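Local coordinates for protein citryl-CoA lyase (Hydrogenobacter thermophilus, PDB 6HXP) that probably cleaves citryl-CoA into acetyl-CoA and oxaloacetate, binding coenzyme A within a fold of the citrate synthase family, at residues A[92-103]-A[207-218]. Sequence-based numbering, arbitrary orientation.
With COA (coenzyme A), chain B.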
ATOM      1  N   VAL A  92      -0.038   0.555   7.984  1.00 17.11           N
ATOM      2  CA  VAL A  92       0.908   1.667   7.948  1.00 16.18           C
ATOM      3  C   VAL A  92       0.382   2.816   7.106  1.00 16.73           C
ATOM      4  O   VAL A  92       0.563   3.991   7.442  1.00 17.63           O
ATOM      5  CB  VAL A  92       2.304   1.184   7.502  1.00 16.90           C
ATOM      6  CG1 VAL A  92       3.295   2.352   7.363  1.00 17.49           C
ATOM      7  CG2 VAL A  92       2.843   0.138   8.498  1.00 17.26           C
ATOM      8  N   LEU A  93      -0.314   2.511   6.023  1.00 16.74           N
ATOM      9  CA  LEU A  93      -0.914   3.561   5.213  1.00 16.70           C
ATOM     10  C   LEU A  93      -1.862   4.406   5.995  1.00 18.14           C
ATOM     11  O   LEU A  93      -2.012   5.574   5.677  1.00 18.16           O
ATOM     12  CB  LEU A  93      -1.680   2.972   4.029  1.00 16.82           C
ATOM     13  CG  LEU A  93      -0.825   2.295   2.961  1.00 16.70           C
ATOM     14  CD1 LEU A  93      -1.745   1.701   1.864  1.00 17.42           C
ATOM     15  CD2 LEU A  93       0.191   3.260   2.368  1.00 17.28           C
ATOM     16  N   ALA A  94      -2.536   3.850   7.000  1.00 16.98           N
ATOM     17  CA  ALA A  94      -3.531   4.619   7.745  1.00 17.50           C
ATOM     18  C   ALA A  94      -2.937   5.652   8.666  1.00 19.62           C
ATOM     19  O   ALA A  94      -3.689   6.479   9.194  1.00 19.47           O
ATOM     20  CB  ALA A  94      -4.403   3.676   8.586  1.00 18.39           C
ATOM     21  N   PHE A  95      -1.609   5.651   8.882  1.00 17.98           N
ATOM     22  CA  PHE A  95      -0.971   6.622   9.784  1.00 18.15           C
ATOM     23  C   PHE A  95      -0.816   7.991   9.118  1.00 20.46           C
ATOM     24  O   PHE A  95       0.330   8.450   8.854  1.00 20.39           O
ATOM     25  CB  PHE A  95       0.374   6.103  10.278  1.00 18.68           C
ATOM     26  CG  PHE A  95       0.376   4.767  10.978  1.00 19.80           C
ATOM     27  CD1 PHE A  95      -0.635   4.426  11.851  1.00 21.58           C
ATOM     28  CD2 PHE A  95       1.456   3.907  10.844  1.00 21.98           C
ATOM     29  CE1 PHE A  95      -0.587   3.199  12.543  1.00 23.40           C
ATOM     30  CE2 PHE A  95       1.520   2.718  11.545  1.00 23.93           C
ATOM     31  CZ  PHE A  95       0.509   2.374  12.377  1.00 21.78           C
ATOM     32  N   GLY A  96      -1.927   8.639   8.876  1.00 19.20           N
ATOM     33  CA  GLY A  96      -1.965   9.922   8.225  1.00 18.72           C
ATOM     34  C   GLY A  96      -1.979  11.079   9.181  1.00 20.33           C
ATOM     35  O   GLY A  96      -1.541  10.958  10.333  1.00 21.19           O
ATOM     36  N   SER A  97      -2.477  12.207   8.690  1.00 20.89           N
ATOM     37  CA  SER A  97      -2.513  13.433   9.475  1.00 22.96           C
ATOM     38  C   SER A  97      -3.269  13.331  10.782  1.00 26.65           C
ATOM     39  O   SER A  97      -2.882  13.988  11.772  1.00 26.98           O
ATOM     40  CB  SER A  97      -3.051  14.593   8.662  1.00 25.45           C
ATOM     41  OG  SER A  97      -4.393  14.348   8.242  1.00 26.49           O
ATOM     42  N   ALA A  98      -4.290  12.461  10.830  1.00 22.86           N
ATOM     43  CA  ALA A  98      -5.108  12.281  12.024  1.00 23.87           C
ATOM     44  C   ALA A  98      -4.707  11.057  12.859  1.00 26.16           C
ATOM     45  O   ALA A  98      -5.340  10.754  13.881  1.00 26.88           O
ATOM     46  CB  ALA A  98      -6.562  12.139  11.604  1.00 25.70           C
ATOM     47  N   HIS A  99      -3.668  10.334  12.446  1.00 22.59           N
ATOM     48  CA  HIS A  99      -3.248   9.095  13.060  1.00 21.47           C
ATOM     49  C   HIS A  99      -1.727   8.954  12.949  1.00 23.08           C
ATOM     50  O   HIS A  99      -1.192   7.929  12.542  1.00 22.26           O
ATOM     51  CB  HIS A  99      -4.029   7.939  12.408  1.00 20.66           C
ATOM     52  CG  HIS A  99      -3.899   6.575  13.028  1.00 21.62           C
ATOM     53  ND1 HIS A  99      -3.678   6.407  14.396  1.00 23.94           N
ATOM     54  CD2 HIS A  99      -4.124   5.362  12.484  1.00 23.38           C
ATOM     55  CE1 HIS A  99      -3.747   5.090  14.605  1.00 23.82           C
ATOM     56  NE2 HIS A  99      -3.977   4.426  13.491  1.00 23.54           N
ATOM     57  N   GLY A 100      -1.027   9.989  13.413  1.00 24.05           N
ATOM     58  CA  GLY A 100       0.446   9.971  13.434  1.00 23.11           C
ATOM     59  C   GLY A 100       1.093  11.280  13.065  1.00 27.05           C
ATOM     60  O   GLY A 100       2.184  11.602  13.564  1.00 24.69           O
ATOM     61  N   GLY A 101       0.418  12.065  12.236  1.00 23.50           N
ATOM     62  CA  GLY A 101       0.942  13.374  11.842  1.00 25.28           C
ATOM     63  C   GLY A 101       1.163  14.337  12.979  1.00 26.49           C
ATOM     64  O   GLY A 101       2.032  15.207  12.899  1.00 26.40           O
ATOM     65  N   ALA A 102       0.415  14.181  14.083  1.00 25.53           N
ATOM     66  CA  ALA A 102       0.603  15.074  15.232  1.00 24.28           C
ATOM     67  C   ALA A 102       1.992  14.951  15.796  1.00 24.90           C
ATOM     68  O   ALA A 102       2.462  15.890  16.405  1.00 25.82           O
ATOM     69  CB  ALA A 102      -0.417  14.758  16.304  1.00 26.77           C
ATOM     70  N   LEU A 103       2.666  13.802  15.625  1.00 23.20           N
ATOM     71  CA  LEU A 103       4.061  13.681  16.115  1.00 23.32           C
ATOM     72  C   LEU A 103       4.977  14.627  15.367  1.00 25.87           C
ATOM     73  O   LEU A 103       5.820  15.261  15.990  1.00 24.77           O
ATOM     74  CB  LEU A 103       4.565  12.261  15.934  1.00 24.26           C
ATOM     75  CG  LEU A 103       3.844  11.263  16.816  1.00 31.22           C
ATOM     76  CD1 LEU A 103       3.920   9.928  16.216  1.00 34.93           C
ATOM     77  CD2 LEU A 103       4.461  11.246  18.183  1.00 37.72           C
ATOM     78  N   LYS A 207       6.791  10.762  12.526  1.00 22.81           N
ATOM     79  CA  LYS A 207       5.941   9.613  12.288  1.00 22.63           C
ATOM     80  C   LYS A 207       6.768   8.336  12.283  1.00 21.39           C
ATOM     81  O   LYS A 207       6.255   7.255  12.557  1.00 21.75           O
ATOM     82  CB  LYS A 207       5.226   9.829  10.924  1.00 27.79           C
ATOM     83  CG  LYS A 207       3.877   9.346  10.795  1.00 41.62           C
ATOM     84  CD  LYS A 207       3.369   9.728   9.376  1.00 28.18           C
ATOM     85  CE  LYS A 207       2.490  10.918   9.306  1.00 26.81           C
ATOM     86  NZ  LYS A 207       1.687  10.793   8.090  1.00 23.97           N
ATOM     87  N   GLY A 208       8.072   8.416  11.964  1.00 20.85           N
ATOM     88  CA  GLY A 208       8.918   7.228  11.953  1.00 21.12           C
ATOM     89  C   GLY A 208       8.938   6.481  13.246  1.00 22.30           C
ATOM     90  O   GLY A 208       8.949   5.247  13.261  1.00 21.30           O
ATOM     91  N   PHE A 209       8.961   7.218  14.371  1.00 21.45           N
ATOM     92  CA  PHE A 209       8.979   6.562  15.672  1.00 21.90           C
ATOM     93  C   PHE A 209       7.698   5.783  15.911  1.00 23.02           C
ATOM     94  O   PHE A 209       7.729   4.645  16.450  1.00 23.66           O
ATOM     95  CB  PHE A 209       9.248   7.558  16.807  1.00 23.37           C
ATOM     96  CG  PHE A 209      10.527   8.334  16.572  1.00 24.14           C
ATOM     97  CD1 PHE A 209      11.761   7.698  16.590  1.00 27.47           C
ATOM     98  CD2 PHE A 209      10.483   9.684  16.226  1.00 25.50           C
ATOM     99  CE1 PHE A 209      12.932   8.423  16.322  1.00 28.58           C
ATOM    100  CE2 PHE A 209      11.639  10.381  15.952  1.00 29.51           C
ATOM    101  CZ  PHE A 209      12.838   9.736  15.962  1.00 27.60           C
ATOM    102  N   PHE A 210       6.582   6.370  15.525  1.00 21.62           N
ATOM    103  CA  PHE A 210       5.272   5.734  15.637  1.00 20.78           C
ATOM    104  C   PHE A 210       5.159   4.515  14.771  1.00 23.32           C
ATOM    105  O   PHE A 210       4.775   3.441  15.244  1.00 23.60           O
ATOM    106  CB  PHE A 210       4.172   6.731  15.313  1.00 22.60           C
ATOM    107  CG  PHE A 210       2.781   6.225  15.549  1.00 24.53           C
ATOM    108  CD1 PHE A 210       2.394   5.774  16.801  1.00 31.44           C
ATOM    109  CD2 PHE A 210       1.831   6.264  14.553  1.00 25.76           C
ATOM    110  CE1 PHE A 210       1.087   5.354  17.038  1.00 32.54           C
ATOM    111  CE2 PHE A 210       0.527   5.827  14.795  1.00 28.77           C
ATOM    112  CZ  PHE A 210       0.178   5.328  16.006  1.00 29.00           C
ATOM    113  N   ILE A 211       5.646   4.611  13.542  1.00 19.25           N
ATOM    114  CA  ILE A 211       5.592   3.453  12.663  1.00 18.88           C
ATOM    115  C   ILE A 211       6.402   2.311  13.199  1.00 20.92           C
ATOM    116  O   ILE A 211       5.963   1.159  13.238  1.00 20.81           O
ATOM    117  CB  ILE A 211       6.095   3.862  11.262  1.00 20.39           C
ATOM    118  CG1 ILE A 211       5.126   4.858  10.584  1.00 22.72           C
ATOM    119  CG2 ILE A 211       6.276   2.598  10.369  1.00 23.36           C
ATOM    120  CD1 ILE A 211       5.730   5.632   9.517  1.00 26.07           C
ATOM    121  N   ILE A 212       7.653   2.582  13.594  1.00 18.51           N
ATOM    122  CA  ILE A 212       8.528   1.526  14.074  1.00 17.59           C
ATOM    123  C   ILE A 212       7.934   0.854  15.325  1.00 20.27           C
ATOM    124  O   ILE A 212       7.985  -0.367  15.423  1.00 20.55           O
ATOM    125  CB  ILE A 212       9.919   2.105  14.378  1.00 19.81           C
ATOM    126  CG1 ILE A 212      10.605   2.482  13.092  1.00 19.38           C
ATOM    127  CG2 ILE A 212      10.782   1.105  15.199  1.00 20.55           C
ATOM    128  CD1 ILE A 212      11.833   3.414  13.270  1.00 19.57           C
ATOM    129  N   GLY A 213       7.402   1.655  16.213  1.00 19.66           N
ATOM    130  CA  GLY A 213       6.832   1.153  17.459  1.00 20.68           C
ATOM    131  C   GLY A 213       5.582   0.357  17.248  1.00 21.89           C
ATOM    132  O   GLY A 213       5.374  -0.628  17.957  1.00 21.91           O
ATOM    133  N   ARG A 214       4.710   0.797  16.351  1.00 19.62           N
ATOM    134  CA  ARG A 214       3.380   0.161  16.166  1.00 18.95           C
ATOM    135  C   ARG A 214       3.371  -1.035  15.227  1.00 19.88           C
ATOM    136  O   ARG A 214       2.452  -1.874  15.281  1.00 19.23           O
ATOM    137  CB  ARG A 214       2.381   1.209  15.711  1.00 20.49           C
ATOM    138  CG  ARG A 214       0.951   0.751  15.445  1.00 21.99           C
ATOM    139  CD  ARG A 214       0.268   0.141  16.645  1.00 23.39           C
ATOM    140  NE  ARG A 214       0.237   1.063  17.783  1.00 22.78           N
ATOM    141  CZ  ARG A 214      -0.635   2.050  17.978  1.00 26.35           C
ATOM    142  NH1 ARG A 214      -1.679   2.213  17.151  1.00 24.28           N
ATOM    143  NH2 ARG A 214      -0.500   2.863  19.023  1.00 27.20           N
ATOM    144  N   VAL A 215       4.352  -1.134  14.310  1.00 17.80           N
ATOM    145  CA  VAL A 215       4.351  -2.266  13.375  1.00 16.75           C
ATOM    146  C   VAL A 215       4.289  -3.619  14.094  1.00 18.19           C
ATOM    147  O   VAL A 215       3.587  -4.495  13.588  1.00 18.66           O
ATOM    148  CB  VAL A 215       5.542  -2.141  12.381  1.00 19.28           C
ATOM    149  CG1 VAL A 215       5.964  -3.494  11.813  1.00 22.28           C
ATOM    150  CG2 VAL A 215       5.149  -1.200  11.247  1.00 20.21           C
ATOM    151  N   PRO A 216       4.939  -3.855  15.242  1.00 18.24           N
ATOM    152  CA  PRO A 216       4.747  -5.143  15.908  1.00 18.02           C
ATOM    153  C   PRO A 216       3.277  -5.413  16.237  1.00 18.59           C
ATOM    154  O   PRO A 216       2.834  -6.538  16.094  1.00 19.24           O
ATOM    155  CB  PRO A 216       5.604  -5.048  17.151  1.00 19.20           C
ATOM    156  CG  PRO A 216       6.702  -4.056  16.772  1.00 20.25           C
ATOM    157  CD  PRO A 216       5.964  -3.040  15.922  1.00 19.67           C
ATOM    158  N   GLY A 217       2.548  -4.408  16.677  1.00 17.29           N
ATOM    159  CA  GLY A 217       1.120  -4.566  16.929  1.00 17.82           C
ATOM    160  C   GLY A 217       0.375  -4.909  15.643  1.00 18.15           C
ATOM    161  O   GLY A 217      -0.491  -5.798  15.636  1.00 18.49           O
ATOM    162  N   LEU A 218       0.705  -4.224  14.533  1.00 17.29           N
ATOM    163  CA  LEU A 218       0.049  -4.560  13.265  1.00 17.26           C
ATOM    164  C   LEU A 218       0.330  -6.000  12.868  1.00 17.80           C
ATOM    165  O   LEU A 218      -0.550  -6.692  12.354  1.00 17.93           O
ATOM    166  CB  LEU A 218       0.449  -3.612  12.159  1.00 17.33           C
ATOM    167  CG  LEU A 218       0.038  -2.143  12.364  1.00 20.58           C
ATOM    168  CD1 LEU A 218       0.653  -1.258  11.275  1.00 19.30           C
ATOM    169  CD2 LEU A 218      -1.468  -1.998  12.414  1.00 21.52           C
TER
HETATM  170  N1A COA B 300      -4.984  23.536  21.295  0.73121.98           N
HETATM  171  C2A COA B 300      -5.815  24.564  21.507  0.73122.09           C
HETATM  172  N3A COA B 300      -7.111  24.538  21.837  0.73122.41           N
HETATM  173  C4A COA B 300      -7.557  23.280  21.944  0.73123.10           C
HETATM  174  C5A COA B 300      -6.823  22.120  21.746  0.73122.76           C
HETATM  175  C6A COA B 300      -5.463  22.276  21.412  0.73121.89           C
HETATM  176  N6A COA B 300      -4.625  21.252  21.230  0.73121.23           N
HETATM  177  N7A COA B 300      -7.609  21.000  21.961  0.73123.11           N
HETATM  178  C8A COA B 300      -8.776  21.496  22.289  0.73123.70           C
HETATM  179  N9A COA B 300      -8.817  22.867  22.308  0.73124.16           N
HETATM  180  C1B COA B 300      -9.924  23.727  22.727  0.73125.09           C
HETATM  181  C2B COA B 300     -11.332  23.136  22.540  0.73125.60           C
HETATM  182  O2B COA B 300     -11.925  23.640  21.348  0.73125.44           O
HETATM  183  C3B COA B 300     -12.033  23.663  23.789  0.73126.66           C
HETATM  184  O3B COA B 300     -12.356  25.062  23.623  0.73127.99           O
HETATM  185  P3B COA B 300     -13.572  25.865  24.343  0.73128.04           P
HETATM  186  O7A COA B 300     -14.415  24.955  25.181  0.73128.02           O
HETATM  187  O8A COA B 300     -12.914  26.981  25.163  0.73127.15           O
HETATM  188  O9A COA B 300     -14.358  26.520  23.201  0.73128.20           O
HETATM  189  C4B COA B 300     -10.929  23.592  24.837  0.73126.10           C
HETATM  190  O4B COA B 300      -9.761  24.016  24.107  0.73125.40           O
HETATM  191  C5B COA B 300     -10.659  22.236  25.445  0.73126.21           C
HETATM  192  O5B COA B 300     -11.896  21.570  25.772  0.73126.37           O
HETATM  193  P1A COA B 300     -11.982  19.951  25.871  0.73126.57           P
HETATM  194  O1A COA B 300     -13.387  19.517  26.045  0.73127.39           O
HETATM  195  O2A COA B 300     -11.050  19.546  27.014  0.73126.44           O
HETATM  196  O3A COA B 300     -11.365  19.356  24.529  0.73125.25           O
HETATM  197  P2A COA B 300     -12.002  18.556  23.309  0.73124.61           P
HETATM  198  O4A COA B 300     -12.819  17.422  23.803  0.73125.00           O
HETATM  199  O5A COA B 300     -12.795  19.575  22.487  0.73124.93           O
HETATM  200  O6A COA B 300     -10.777  18.078  22.340  0.73123.02           O
HETATM  201  CBP COA B 300      -9.476  16.440  21.096  0.73119.32           C
HETATM  202  CCP COA B 300     -10.375  16.696  22.301  0.73121.15           C
HETATM  203  CDP COA B 300      -8.632  15.190  21.387  0.73119.16           C
HETATM  204  CEP COA B 300     -10.372  16.161  19.882  0.73119.21           C
HETATM  205  CAP COA B 300      -8.546  17.637  20.763  0.73117.82           C
HETATM  206  OAP COA B 300      -8.017  18.279  21.913  0.73117.39           O
HETATM  207  C9P COA B 300      -7.425  17.293  19.787  0.73116.64           C
HETATM  208  O9P COA B 300      -7.644  17.249  18.579  0.73116.92           O
HETATM  209  N8P COA B 300      -6.214  17.091  20.313  0.73115.02           N
HETATM  210  C7P COA B 300      -5.018  16.914  19.499  0.73113.39           C
HETATM  211  C6P COA B 300      -4.548  18.223  18.896  0.73111.92           C
HETATM  212  C5P COA B 300      -3.537  18.021  17.792  0.73110.82           C
HETATM  213  O5P COA B 300      -2.474  17.440  18.003  0.73110.14           O
HETATM  214  N4P COA B 300      -3.863  18.539  16.606  0.73110.50           N
HETATM  215  C3P COA B 300      -2.890  18.938  15.597  0.73110.24           C
HETATM  216  C2P COA B 300      -2.225  17.774  14.887  0.73110.22           C
HETATM  217  S1P COA B 300      -3.540  16.751  14.171  0.73111.08           S
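Phe-210, its CG anti to the backbone N (chi1 -173°), and Phe-95, its CG anti to the carbonyl carbon instead (chi1 -56°), swing their rings into an edge-to-face pair. With His-99 they form an aromatic cluster in the helical citrate synthase fold, where helix 206-228 packs against the loop joining helices 84-93 and 101-116. The edge of Phe-210 meets one face of Phe-95, Phe-210 CE2 lying 3.5 Å from Phe-95 CD1, with the planes 60° apart. The same ring also presents its edge, more offset, to the face of His-99, whose NE2 is held by Ser-70. Elsewhere round this ring, Phe-95 CZ comes within 3.5 Å of Arg-214 CG, and Ile-211 CG1 approaches Phe-95 CD2 at 3.8 Å. Leu-218 CD1 touches both Phe-95 CZ and Val-92 CG2, continuing the apolar seam. An alanine in place of Phe-95 would probably open a gap among Ile-211, Arg-214 and Leu-218 and deprive the Phe-210 edge of its ring face. Leu-103 CD1 presses tightly on Phe-210 CB at 3.3 Å. Beside it, Gly-100 has a backbone shape that would jam any CB against the preceding carbonyl, buried His-99 O, which has no polar partner and lies 3.5 Å from Phe-210 CE2. The loop also borders the bound coenzyme A, with Ser-97 O 3.7 Å from its sulfur S1P. Polar anchoring comes from Lys-207, whose NZ is also gripped by Ser-83 and Asn-85 of a second subunit; within the chain, Lys-207 NZ donates to a lone pair of Phe-95 O, in the carbonyl plane, at 2.8 Å.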